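Local coordinates for protein magnesium-protoporphyrin O-methyltransferase (Synechocystis sp., PDB 4QDJ) that methylates magnesium protoporphyrin IX with S-adenosylmethionine as methyl donor, giving its 13-monomethyl ester on the way to chlorophyll, at residues 16-25 against 92-100; 138-149 against 190-201. All coordinates share one frame; numbering follows the deposited sequence.

Contact 1 (16-25 against 92-100); sequences FNSTGFDRWR and ISEKMVGEA. With SAM (S-adenosylmethionine), chain B.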
loop_
_atom_site.group_PDB
_atom_site.type_symbol
_atom_site.label_atom_id
_atom_site.label_comp_id
_atom_site.label_asym_id
_atom_site.label_seq_id
_atom_site.Cartn_x
_atom_site.Cartn_y
_atom_site.Cartn_z
ATOM N N PHE A 16 13.388 -5.095 -3.995
ATOM C CA PHE A 16 13.173 -4.472 -2.692
ATOM C C PHE A 16 13.945 -5.157 -1.565
ATOM O O PHE A 16 13.986 -4.656 -0.443
ATOM C CB PHE A 16 11.679 -4.383 -2.369
ATOM C CG PHE A 16 10.970 -3.289 -3.111
ATOM C CD1 PHE A 16 11.070 -1.974 -2.688
ATOM C CD2 PHE A 16 10.217 -3.571 -4.239
ATOM C CE1 PHE A 16 10.423 -0.960 -3.370
ATOM C CE2 PHE A 16 9.568 -2.562 -4.926
ATOM C CZ PHE A 16 9.671 -1.254 -4.491
ATOM N N ASN A 17 14.556 -6.299 -1.866
ATOM C CA ASN A 17 15.470 -6.938 -0.924
ATOM C C ASN A 17 16.920 -6.551 -1.197
ATOM O O ASN A 17 17.821 -6.899 -0.434
ATOM C CB ASN A 17 15.320 -8.460 -0.953
ATOM C CG ASN A 17 14.161 -8.947 -0.106
ATOM O OD1 ASN A 17 13.691 -8.240 0.786
ATOM N ND2 ASN A 17 13.702 -10.164 -0.373
ATOM N N SER A 18 17.143 -5.831 -2.291
ATOM C CA SER A 18 18.489 -5.405 -2.656
ATOM C C SER A 18 18.595 -3.884 -2.764
ATOM O O SER A 18 18.322 -3.170 -1.800
ATOM C CB SER A 18 18.945 -6.087 -3.951
ATOM O OG SER A 18 18.028 -5.869 -5.007
ATOM N N THR A 19 18.977 -3.393 -3.937
ATOM C CA THR A 19 19.206 -1.963 -4.093
ATOM C C THR A 19 17.925 -1.146 -3.924
ATOM O O THR A 19 17.982 0.018 -3.524
ATOM C CB THR A 19 19.911 -1.619 -5.427
ATOM O OG1 THR A 19 20.398 -0.272 -5.376
ATOM C CG2 THR A 19 18.962 -1.777 -6.606
ATOM N N GLY A 20 16.777 -1.760 -4.196
ATOM C CA GLY A 20 15.500 -1.091 -4.024
ATOM C C GLY A 20 15.234 -0.757 -2.570
ATOM O O GLY A 20 14.635 0.273 -2.260
ATOM N N PHE A 21 15.680 -1.629 -1.671
ATOM C CA PHE A 21 15.541 -1.366 -0.246
ATOM C C PHE A 21 16.293 -0.100 0.134
ATOM O O PHE A 21 15.740 0.786 0.778
ATOM C CB PHE A 21 16.060 -2.535 0.590
ATOM C CG PHE A 21 16.116 -2.240 2.059
ATOM C CD1 PHE A 21 14.950 -2.117 2.797
ATOM C CD2 PHE A 21 17.332 -2.077 2.702
ATOM C CE1 PHE A 21 14.995 -1.840 4.149
ATOM C CE2 PHE A 21 17.383 -1.801 4.054
ATOM C CZ PHE A 21 16.214 -1.683 4.780
ATOM N N ASP A 22 17.552 -0.018 -0.276
ATOM C CA ASP A 22 18.389 1.126 0.058
ATOM C C ASP A 22 17.803 2.432 -0.473
ATOM O O ASP A 22 17.778 3.443 0.228
ATOM C CB ASP A 22 19.804 0.918 -0.484
ATOM C CG ASP A 22 20.476 -0.308 0.105
ATOM O OD1 ASP A 22 20.294 -0.565 1.314
ATOM O OD2 ASP A 22 21.180 -1.019 -0.643
ATOM N N ARG A 23 17.312 2.398 -1.705
ATOM C CA ARG A 23 16.796 3.601 -2.343
ATOM C C ARG A 23 15.465 4.042 -1.745
ATOM O O ARG A 23 15.259 5.225 -1.480
ATOM C CB ARG A 23 16.679 3.395 -3.855
ATOM C CG ARG A 23 18.016 3.093 -4.521
ATOM C CD ARG A 23 17.846 2.650 -5.964
ATOM N NE ARG A 23 19.061 2.037 -6.492
ATOM C CZ ARG A 23 19.973 2.676 -7.218
ATOM N NH1 ARG A 23 19.811 3.958 -7.511
ATOM N NH2 ARG A 23 21.045 2.030 -7.655
ATOM N N TRP A 24 14.566 3.091 -1.518
ATOM C CA TRP A 24 13.245 3.431 -1.001
ATOM C C TRP A 24 13.220 3.701 0.504
ATOM O O TRP A 24 12.400 4.485 0.977
ATOM C CB TRP A 24 12.197 2.404 -1.437
ATOM C CG TRP A 24 11.887 2.547 -2.896
ATOM C CD1 TRP A 24 12.424 1.826 -3.926
ATOM C CD2 TRP A 24 11.006 3.504 -3.494
ATOM N NE1 TRP A 24 11.916 2.263 -5.124
ATOM C CE2 TRP A 24 11.043 3.292 -4.886
ATOM C CE3 TRP A 24 10.181 4.512 -2.985
ATOM C CZ2 TRP A 24 10.285 4.053 -5.776
ATOM C CZ3 TRP A 24 9.431 5.265 -3.871
ATOM C CH2 TRP A 24 9.486 5.031 -5.249
ATOM N N ARG A 25 14.119 3.075 1.257
ATOM C CA ARG A 25 14.250 3.401 2.671
ATOM C C ARG A 25 14.659 4.864 2.807
ATOM O O ARG A 25 14.216 5.562 3.718
ATOM C CB ARG A 25 15.271 2.491 3.360
ATOM C CG ARG A 25 15.612 2.914 4.779
ATOM C CD ARG A 25 16.571 1.941 5.441
ATOM N NE ARG A 25 17.182 2.522 6.632
ATOM C CZ ARG A 25 17.979 1.861 7.465
ATOM N NH1 ARG A 25 18.260 0.584 7.243
ATOM N NH2 ARG A 25 18.492 2.478 8.521
ATOM N N ILE A 92 6.057 -8.327 0.594
ATOM C CA ILE A 92 6.744 -9.474 0.012
ATOM C C ILE A 92 8.244 -9.428 0.315
ATOM O O ILE A 92 8.934 -10.447 0.258
ATOM C CB ILE A 92 6.493 -9.561 -1.512
ATOM C CG1 ILE A 92 6.801 -10.968 -2.035
ATOM C CG2 ILE A 92 7.287 -8.489 -2.256
ATOM C CD1 ILE A 92 6.396 -11.181 -3.481
ATOM N N SER A 93 8.735 -8.240 0.657
ATOM C CA SER A 93 10.154 -8.034 0.935
ATOM C C SER A 93 10.469 -8.080 2.427
ATOM O O SER A 93 9.988 -7.250 3.196
ATOM C CB SER A 93 10.612 -6.696 0.354
ATOM O OG SER A 93 11.835 -6.279 0.935
ATOM N N GLU A 94 11.289 -9.045 2.830
ATOM C CA GLU A 94 11.678 -9.171 4.230
ATOM C C GLU A 94 12.479 -7.960 4.713
ATOM O O GLU A 94 12.390 -7.579 5.879
ATOM C CB GLU A 94 12.454 -10.471 4.472
ATOM C CG GLU A 94 13.717 -10.624 3.641
ATOM C CD GLU A 94 14.422 -11.942 3.894
ATOM O OE1 GLU A 94 13.886 -12.767 4.666
ATOM O OE2 GLU A 94 15.512 -12.156 3.324
ATOM N N LYS A 95 13.248 -7.347 3.816
ATOM C CA LYS A 95 14.023 -6.165 4.184
ATOM C C LYS A 95 13.118 -4.982 4.511
ATOM O O LYS A 95 13.323 -4.294 5.512
ATOM C CB LYS A 95 15.029 -5.790 3.092
ATOM C CG LYS A 95 16.153 -6.799 2.916
ATOM C CD LYS A 95 17.480 -6.115 2.619
ATOM C CE LYS A 95 18.026 -5.401 3.845
ATOM N NZ LYS A 95 19.406 -4.885 3.616
ATOM N N MET A 96 12.113 -4.751 3.671
ATOM C CA MET A 96 11.166 -3.671 3.919
ATOM C C MET A 96 10.401 -3.913 5.219
ATOM O O MET A 96 10.258 -3.002 6.037
ATOM C CB MET A 96 10.204 -3.500 2.737
ATOM C CG MET A 96 10.894 -3.146 1.416
ATOM S SD MET A 96 11.557 -1.463 1.350
ATOM C CE MET A 96 10.081 -0.522 0.965
ATOM N N VAL A 97 9.928 -5.146 5.404
ATOM C CA VAL A 97 9.223 -5.551 6.622
ATOM C C VAL A 97 10.067 -5.323 7.873
ATOM O O VAL A 97 9.578 -4.805 8.880
ATOM C CB VAL A 97 8.822 -7.048 6.571
ATOM C CG1 VAL A 97 8.404 -7.547 7.949
ATOM C CG2 VAL A 97 7.715 -7.271 5.564
ATOM N N GLY A 98 11.336 -5.713 7.799
ATOM C CA GLY A 98 12.244 -5.562 8.920
ATOM C C GLY A 98 12.413 -4.109 9.314
ATOM O O GLY A 98 12.455 -3.778 10.498
ATOM N N GLU A 99 12.503 -3.240 8.314
ATOM C CA GLU A 99 12.638 -1.813 8.566
ATOM C C GLU A 99 11.355 -1.244 9.168
ATOM O O GLU A 99 11.405 -0.404 10.065
ATOM C CB GLU A 99 13.011 -1.070 7.280
ATOM C CG GLU A 99 13.275 0.415 7.467
ATOM C CD GLU A 99 14.539 0.699 8.260
ATOM O OE1 GLU A 99 15.400 -0.200 8.365
ATOM O OE2 GLU A 99 14.672 1.828 8.775
ATOM N N ALA A 100 10.208 -1.708 8.675
ATOM C CA ALA A 100 8.920 -1.274 9.209
ATOM C C ALA A 100 8.830 -1.563 10.703
ATOM O O ALA A 100 8.424 -0.706 11.489
ATOM C CB ALA A 100 7.775 -1.953 8.467
HETATM N N SAM B . 2.487 0.724 0.348
HETATM C CA SAM B . 3.746 1.270 0.849
HETATM C C SAM B . 3.685 2.789 0.923
HETATM O O SAM B . 2.932 3.427 0.184
HETATM O OXT SAM B . 4.383 3.409 1.725
HETATM C CB SAM B . 4.948 0.810 0.023
HETATM C CG SAM B . 4.941 1.154 -1.465
HETATM S SD SAM B . 6.470 0.627 -2.293
HETATM C CE SAM B . 6.451 1.647 -3.788
HETATM C "C5'" SAM B . 5.939 -0.948 -2.998
HETATM C "C4'" SAM B . 6.014 -2.074 -1.979
HETATM O "O4'" SAM B . 5.165 -3.120 -2.400
HETATM C "C3'" SAM B . 7.412 -2.661 -1.838
HETATM O "O3'" SAM B . 7.779 -2.651 -0.478
HETATM C "C2'" SAM B . 7.271 -4.093 -2.315
HETATM O "O2'" SAM B . 8.079 -4.983 -1.577
HETATM C "C1'" SAM B . 5.789 -4.346 -2.102
HETATM N N9 SAM B . 5.245 -5.414 -2.950
HETATM C C8 SAM B . 5.432 -5.589 -4.295
HETATM N N7 SAM B . 4.753 -6.696 -4.673
HETATM C C5 SAM B . 4.139 -7.221 -3.589
HETATM C C6 SAM B . 3.330 -8.334 -3.416
HETATM N N6 SAM B . 3.033 -9.115 -4.451
HETATM N N1 SAM B . 2.842 -8.624 -2.160
HETATM C C2 SAM B . 3.151 -7.813 -1.087
HETATM N N3 SAM B . 3.959 -6.710 -1.265
HETATM C C4 SAM B . 4.439 -6.421 -2.499
HETATM O O HOH W 1 11.490 -11.403 0.972
HETATM O O HOH W 2 19.825 -4.067 0.611
HETATM O O HOH W 3 21.189 -2.304 3.079
#

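Contact 2 (138-149 against 190-201); sequences IHYPTEEASAMI and AYQHKEADIRKI. With SAM (S-adenosylmethionine), chain B.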
loop_
_atom_site.group_PDB
_atom_site.type_symbol
_atom_site.label_atom_id
_atom_site.label_comp_id
_atom_site.label_asym_id
_atom_site.label_seq_id
_atom_site.Cartn_x
_atom_site.Cartn_y
_atom_site.Cartn_z
ATOM N N ILE A 138 1.450 -0.593 -9.181
ATOM C CA ILE A 138 2.306 -0.012 -10.210
ATOM C C ILE A 138 3.379 -0.997 -10.697
ATOM O O ILE A 138 3.931 -0.840 -11.787
ATOM C CB ILE A 138 2.971 1.293 -9.700
ATOM C CG1 ILE A 138 3.657 2.047 -10.844
ATOM C CG2 ILE A 138 3.934 0.997 -8.554
ATOM C CD1 ILE A 138 4.241 3.385 -10.437
ATOM N N HIS A 139 3.654 -2.024 -9.900
ATOM C CA HIS A 139 4.701 -2.990 -10.234
ATOM C C HIS A 139 4.207 -4.160 -11.080
ATOM O O HIS A 139 4.981 -5.062 -11.406
ATOM C CB HIS A 139 5.355 -3.526 -8.959
ATOM C CG HIS A 139 6.005 -2.468 -8.127
ATOM N ND1 HIS A 139 7.151 -1.812 -8.522
ATOM C CD2 HIS A 139 5.671 -1.948 -6.922
ATOM C CE1 HIS A 139 7.495 -0.935 -7.597
ATOM N NE2 HIS A 139 6.614 -0.998 -6.615
ATOM N N TYR A 140 2.927 -4.145 -11.439
ATOM C CA TYR A 140 2.331 -5.273 -12.150
ATOM C C TYR A 140 1.457 -4.835 -13.321
ATOM O O TYR A 140 0.819 -3.786 -13.262
ATOM C CB TYR A 140 1.519 -6.130 -11.176
ATOM C CG TYR A 140 2.346 -6.663 -10.032
ATOM C CD1 TYR A 140 3.091 -7.826 -10.175
ATOM C CD2 TYR A 140 2.398 -5.996 -8.814
ATOM C CE1 TYR A 140 3.857 -8.315 -9.136
ATOM C CE2 TYR A 140 3.163 -6.477 -7.768
ATOM C CZ TYR A 140 3.891 -7.637 -7.935
ATOM O OH TYR A 140 4.655 -8.124 -6.899
ATOM N N PRO A 141 1.431 -5.640 -14.396
ATOM C CA PRO A 141 0.535 -5.365 -15.525
ATOM C C PRO A 141 -0.924 -5.532 -15.110
ATOM O O PRO A 141 -1.195 -6.181 -14.100
ATOM C CB PRO A 141 0.930 -6.427 -16.554
ATOM C CG PRO A 141 1.538 -7.528 -15.752
ATOM C CD PRO A 141 2.234 -6.856 -14.607
ATOM N N THR A 142 -1.842 -4.960 -15.886
ATOM C CA THR A 142 -3.256 -4.908 -15.515
ATOM C C THR A 142 -3.875 -6.278 -15.223
ATOM O O THR A 142 -4.671 -6.416 -14.293
ATOM C CB THR A 142 -4.087 -4.179 -16.592
ATOM O OG1 THR A 142 -3.529 -2.880 -16.828
ATOM C CG2 THR A 142 -5.533 -4.025 -16.144
ATOM N N GLU A 143 -3.503 -7.285 -16.009
ATOM C CA GLU A 143 -4.020 -8.638 -15.817
ATOM C C GLU A 143 -3.681 -9.186 -14.433
ATOM O O GLU A 143 -4.534 -9.759 -13.753
ATOM C CB GLU A 143 -3.487 -9.580 -16.901
ATOM N N GLU A 144 -2.433 -9.001 -14.016
ATOM C CA GLU A 144 -2.003 -9.462 -12.703
ATOM C C GLU A 144 -2.575 -8.576 -11.603
ATOM O O GLU A 144 -2.943 -9.058 -10.530
ATOM C CB GLU A 144 -0.475 -9.511 -12.619
ATOM C CG GLU A 144 0.067 -9.922 -11.255
ATOM C CD GLU A 144 -0.363 -11.319 -10.838
ATOM O OE1 GLU A 144 -0.694 -12.140 -11.720
ATOM O OE2 GLU A 144 -0.370 -11.595 -9.620
ATOM N N ALA A 145 -2.651 -7.277 -11.875
ATOM C CA ALA A 145 -3.236 -6.332 -10.929
ATOM C C ALA A 145 -4.694 -6.689 -10.654
ATOM O O ALA A 145 -5.174 -6.552 -9.529
ATOM C CB ALA A 145 -3.126 -4.911 -11.459
ATOM N N SER A 146 -5.385 -7.156 -11.689
ATOM C CA SER A 146 -6.772 -7.584 -11.569
ATOM C C SER A 146 -6.916 -8.736 -10.580
ATOM O O SER A 146 -7.791 -8.718 -9.713
ATOM C CB SER A 146 -7.318 -8.001 -12.936
ATOM O OG SER A 146 -8.658 -8.454 -12.835
ATOM N N ALA A 147 -6.052 -9.738 -10.716
ATOM C CA ALA A 147 -6.070 -10.893 -9.826
ATOM C C ALA A 147 -5.735 -10.473 -8.396
ATOM O O ALA A 147 -6.313 -10.983 -7.438
ATOM C CB ALA A 147 -5.094 -11.955 -10.314
ATOM N N MET A 148 -4.803 -9.536 -8.263
ATOM C CA MET A 148 -4.414 -9.025 -6.954
ATOM C C MET A 148 -5.563 -8.281 -6.282
ATOM O O MET A 148 -5.840 -8.489 -5.101
ATOM C CB MET A 148 -3.190 -8.116 -7.076
ATOM C CG MET A 148 -1.914 -8.861 -7.429
ATOM S SD MET A 148 -0.536 -7.775 -7.843
ATOM C CE MET A 148 -0.364 -6.827 -6.336
ATOM N N ILE A 149 -6.230 -7.416 -7.040
ATOM C CA ILE A 149 -7.371 -6.671 -6.519
ATOM C C ILE A 149 -8.495 -7.610 -6.092
ATOM O O ILE A 149 -9.106 -7.421 -5.041
ATOM C CB ILE A 149 -7.894 -5.650 -7.549
ATOM C CG1 ILE A 149 -6.858 -4.545 -7.765
ATOM C CG2 ILE A 149 -9.213 -5.050 -7.087
ATOM C CD1 ILE A 149 -7.180 -3.622 -8.917
ATOM N N ALA A 190 7.609 -0.343 -14.225
ATOM C CA ALA A 190 6.438 0.368 -13.732
ATOM C C ALA A 190 5.292 0.252 -14.732
ATOM O O ALA A 190 5.508 0.256 -15.944
ATOM C CB ALA A 190 6.773 1.829 -13.474
ATOM N N TYR A 191 4.073 0.145 -14.216
ATOM C CA TYR A 191 2.896 0.018 -15.062
ATOM C C TYR A 191 1.839 1.045 -14.688
ATOM O O TYR A 191 1.573 1.274 -13.507
ATOM C CB TYR A 191 2.299 -1.386 -14.943
ATOM C CG TYR A 191 3.218 -2.498 -15.395
ATOM C CD1 TYR A 191 4.127 -3.074 -14.518
ATOM C CD2 TYR A 191 3.170 -2.976 -16.698
ATOM C CE1 TYR A 191 4.966 -4.094 -14.925
ATOM C CE2 TYR A 191 4.007 -3.995 -17.115
ATOM C CZ TYR A 191 4.902 -4.549 -16.225
ATOM O OH TYR A 191 5.736 -5.564 -16.638
ATOM N N GLN A 192 1.246 1.665 -15.700
ATOM C CA GLN A 192 0.088 2.522 -15.496
ATOM C C GLN A 192 -1.168 1.693 -15.708
ATOM O O GLN A 192 -1.166 0.738 -16.484
ATOM C CB GLN A 192 0.104 3.704 -16.466
ATOM C CG GLN A 192 1.188 4.733 -16.195
ATOM C CD GLN A 192 1.143 5.890 -17.177
ATOM O OE1 GLN A 192 0.526 5.794 -18.238
ATOM N NE2 GLN A 192 1.794 6.992 -16.825
ATOM N N HIS A 193 -2.240 2.056 -15.014
ATOM C CA HIS A 193 -3.512 1.366 -15.171
ATOM C C HIS A 193 -4.612 2.360 -15.488
ATOM O O HIS A 193 -4.649 3.451 -14.922
ATOM C CB HIS A 193 -3.863 0.591 -13.900
ATOM C CG HIS A 193 -2.840 -0.429 -13.520
ATOM N ND1 HIS A 193 -2.640 -1.586 -14.243
ATOM C CD2 HIS A 193 -1.953 -0.466 -12.498
ATOM C CE1 HIS A 193 -1.675 -2.291 -13.681
ATOM N NE2 HIS A 193 -1.240 -1.633 -12.622
ATOM N N LYS A 194 -5.499 1.986 -16.404
ATOM C CA LYS A 194 -6.656 2.808 -16.717
ATOM C C LYS A 194 -7.620 2.789 -15.545
ATOM O O LYS A 194 -7.930 1.724 -15.008
ATOM C CB LYS A 194 -7.368 2.292 -17.969
ATOM C CG LYS A 194 -6.559 2.402 -19.250
ATOM C CD LYS A 194 -7.356 1.908 -20.448
ATOM C CE LYS A 194 -6.544 1.999 -21.730
ATOM N NZ LYS A 194 -6.099 3.393 -22.012
ATOM N N GLU A 195 -8.096 3.966 -15.149
ATOM C CA GLU A 195 -9.074 4.062 -14.073
ATOM C C GLU A 195 -10.335 3.271 -14.409
ATOM O O GLU A 195 -10.947 2.666 -13.531
ATOM C CB GLU A 195 -9.417 5.523 -13.766
ATOM C CG GLU A 195 -10.543 5.682 -12.754
ATOM C CD GLU A 195 -10.604 7.065 -12.136
ATOM O OE1 GLU A 195 -9.583 7.784 -12.164
ATOM O OE2 GLU A 195 -11.680 7.433 -11.619
ATOM N N ALA A 196 -10.706 3.262 -15.686
ATOM C CA ALA A 196 -11.869 2.503 -16.132
ATOM C C ALA A 196 -11.685 1.012 -15.858
ATOM O O ALA A 196 -12.629 0.324 -15.466
ATOM C CB ALA A 196 -12.139 2.750 -17.613
ATOM N N ASP A 197 -10.464 0.520 -16.054
ATOM C CA ASP A 197 -10.152 -0.881 -15.786
ATOM C C ASP A 197 -10.211 -1.186 -14.292
ATOM O O ASP A 197 -10.777 -2.197 -13.882
ATOM C CB ASP A 197 -8.771 -1.253 -16.334
ATOM C CG ASP A 197 -8.728 -1.278 -17.851
ATOM O OD1 ASP A 197 -9.804 -1.296 -18.485
ATOM O OD2 ASP A 197 -7.612 -1.292 -18.410
ATOM N N ILE A 198 -9.623 -0.311 -13.481
ATOM C CA ILE A 198 -9.617 -0.498 -12.033
ATOM C C ILE A 198 -11.038 -0.471 -11.468
ATOM O O ILE A 198 -11.399 -1.303 -10.635
ATOM C CB ILE A 198 -8.750 0.563 -11.325
ATOM C CG1 ILE A 198 -7.307 0.508 -11.840
ATOM C CG2 ILE A 198 -8.777 0.360 -9.815
ATOM C CD1 ILE A 198 -6.613 -0.815 -11.575
ATOM N N ARG A 199 -11.846 0.479 -11.931
ATOM C CA ARG A 199 -13.234 0.572 -11.486
ATOM C C ARG A 199 -14.046 -0.654 -11.897
ATOM O O ARG A 199 -14.915 -1.107 -11.152
ATOM C CB ARG A 199 -13.896 1.843 -12.022
ATOM C CG ARG A 199 -13.462 3.122 -11.322
ATOM C CD ARG A 199 -14.150 4.323 -11.948
ATOM N NE ARG A 199 -13.794 5.579 -11.298
ATOM C CZ ARG A 199 -14.600 6.265 -10.494
ATOM N NH1 ARG A 199 -15.823 5.821 -10.233
ATOM N NH2 ARG A 199 -14.181 7.402 -9.954
ATOM N N LYS A 200 -13.758 -1.186 -13.083
ATOM C CA LYS A 200 -14.447 -2.372 -13.579
ATOM C C LYS A 200 -14.138 -3.586 -12.707
ATOM O O LYS A 200 -15.037 -4.339 -12.333
ATOM C CB LYS A 200 -14.062 -2.645 -15.038
ATOM C CG LYS A 200 -14.742 -3.857 -15.659
ATOM C CD LYS A 200 -16.253 -3.731 -15.605
ATOM C CE LYS A 200 -16.931 -4.756 -16.504
ATOM N NZ LYS A 200 -16.558 -6.154 -16.156
ATOM N N ILE A 201 -12.860 -3.765 -12.383
ATOM C CA ILE A 201 -12.429 -4.868 -11.530
ATOM C C ILE A 201 -13.063 -4.766 -10.144
ATOM O O ILE A 201 -13.519 -5.763 -9.584
ATOM C CB ILE A 201 -10.893 -4.905 -11.403
ATOM C CG1 ILE A 201 -10.256 -5.112 -12.777
ATOM C CG2 ILE A 201 -10.454 -6.005 -10.443
ATOM C CD1 ILE A 201 -8.800 -4.715 -12.838
HETATM N N SAM B . 2.487 0.724 0.348
HETATM C CA SAM B . 3.746 1.270 0.849
HETATM C C SAM B . 3.685 2.789 0.923
HETATM O O SAM B . 2.932 3.427 0.184
HETATM O OXT SAM B . 4.383 3.409 1.725
HETATM C CB SAM B . 4.948 0.810 0.023
HETATM C CG SAM B . 4.941 1.154 -1.465
HETATM S SD SAM B . 6.470 0.627 -2.293
HETATM C CE SAM B . 6.451 1.647 -3.788
HETATM C "C5'" SAM B . 5.939 -0.948 -2.998
HETATM C "C4'" SAM B . 6.014 -2.074 -1.979
HETATM O "O4'" SAM B . 5.165 -3.120 -2.400
HETATM C "C3'" SAM B . 7.412 -2.661 -1.838
HETATM O "O3'" SAM B . 7.779 -2.651 -0.478
HETATM C "C2'" SAM B . 7.271 -4.093 -2.315
HETATM O "O2'" SAM B . 8.079 -4.983 -1.577
HETATM C "C1'" SAM B . 5.789 -4.346 -2.102
HETATM N N9 SAM B . 5.245 -5.414 -2.950
HETATM C C8 SAM B . 5.432 -5.589 -4.295
HETATM N N7 SAM B . 4.753 -6.696 -4.673
HETATM C C5 SAM B . 4.139 -7.221 -3.589
HETATM C C6 SAM B . 3.330 -8.334 -3.416
HETATM N N6 SAM B . 3.033 -9.115 -4.451
HETATM N N1 SAM B . 2.842 -8.624 -2.160
HETATM C C2 SAM B . 3.151 -7.813 -1.087
HETATM N N3 SAM B . 3.959 -6.710 -1.265
HETATM C C4 SAM B . 4.439 -6.421 -2.499
HETATM O O HOH W 4 -5.200 -0.700 -17.586
#

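Contact 1 (16-25 against 92-100)
Asn17 OD1 is gripped by two donors of residues 92-100 that reach it from opposite faces of its amide plane. Ser93 OG gives it a hydrogen bond of 2.7 Å from above that plane, and Lys95 N adds one of 3.2 Å, almost straight at 170°. Ser93 OG in turn accepts from Met96 N, 3.1 Å away, so the N-cap of helix 94-100 is itself tied to Asn17. The other end of the amide is held as well: Asn17 ND2 donates to a water that also receives Glu94 N and donates to Ile92 O, which leaves the amide little room to turn.

Further along, Phe21 enters with CG anti to its backbone N (chi1 172°) and lies across the Lys95 side chain. Lys95 CE sits over one ring face, a CH-pi contact 3.9 Å from the centroid, while Lys95 NZ goes on to water held by Ser18 O. Met96 SD meets the ring edge, 3.7 Å from Phe21 CD1, and Met96 CE lies against Phe16 CD1. At the outer end, in one of its two modelled conformers, Arg25 puts NH1 3.2 Å from Glu99 OE1, a less certain salt bridge of charge alone, the oxygen lying over the guanidinium face.

The Phe16 ring then covers the ribose, with SAM C3' over its centre, and Met96 CE approaches SAM O3'. Phe16 thus reaches the cofactor from the N-terminal part of the chain, beside the helix that follows strand 86-91 in the Rossmann-like fold of class I methyltransferases.

Contact 2 (138-149 against 190-201)
With CG anti to the carbonyl carbon in both Tyr191 (chi1 -62°) and His193 (chi1 -59°), the Tyr191 ring lies on Pro141 and the His193 ring meets Thr142, at the turn that leads into helix 142-149. Tyr191 lays one face on the backbone there: Pro141 N lies over the ring centre, and Pro141 CD makes a CH-pi contact 4.0 Å from the centroid. The main chain of the same tyrosine is fixed by a short hydrogen bond from Tyr191 N to Ile138 O, 2.6 Å. A leucine here would probably lose the flat face that covers Pro141, leaving a gap beside the turn.

His193 points its ring edge at the start of the helix. Its ND1 shares a 3.0 Å hydrogen bond with Thr142 OG1, while NE2 is hydrogen-bonded to Leu137 O, so both ring nitrogens have partners and the ring's rotation is fixed. Thr142 OG1 also meets a water that accepts from Lys194 N and donates to Asp197 OD2, linking the two helix starts.

In this C-terminal part of the Rossmann-like domain, helices 142-155 and 195-204 pack side by side against the sheet, their short segments here crossing at -31°. Between them Ile201 CD1 rests 3.6 Å from Ser146 CB, and Ile149 puts CG2 on Ile201 CG2 and CD1 on Ile198 CD1. Just before the helix, Tyr140 turns from Tyr191 to the cofactor: its OH donates to SAM N7, 2.6 Å away, with the adenine nitrogen at the ring edge.

From the N terminus, contact 1 comes first: residues 92-100 come back to residues 16-25, closing a loop that takes in helix 35-58 and strands 65-69 and 86-91. Contact 2 opens only after this loop has closed, joining the approach to helix 142-155 and its first turns with residues 190-201 across strand 159-164 and the unmodelled residues 168-188. The two loops therefore neither nest nor cross. Their centres are about 23 Å apart, yet Phe16 of contact 1 packs against His139 of contact 2, and both contacts touch S-adenosylmethionine. Contact 1 ties Phe16, Asn17 and helix 19-27 to helix 94-108 of the Rossmann-like fold; contact 2 joins two helices within its later half.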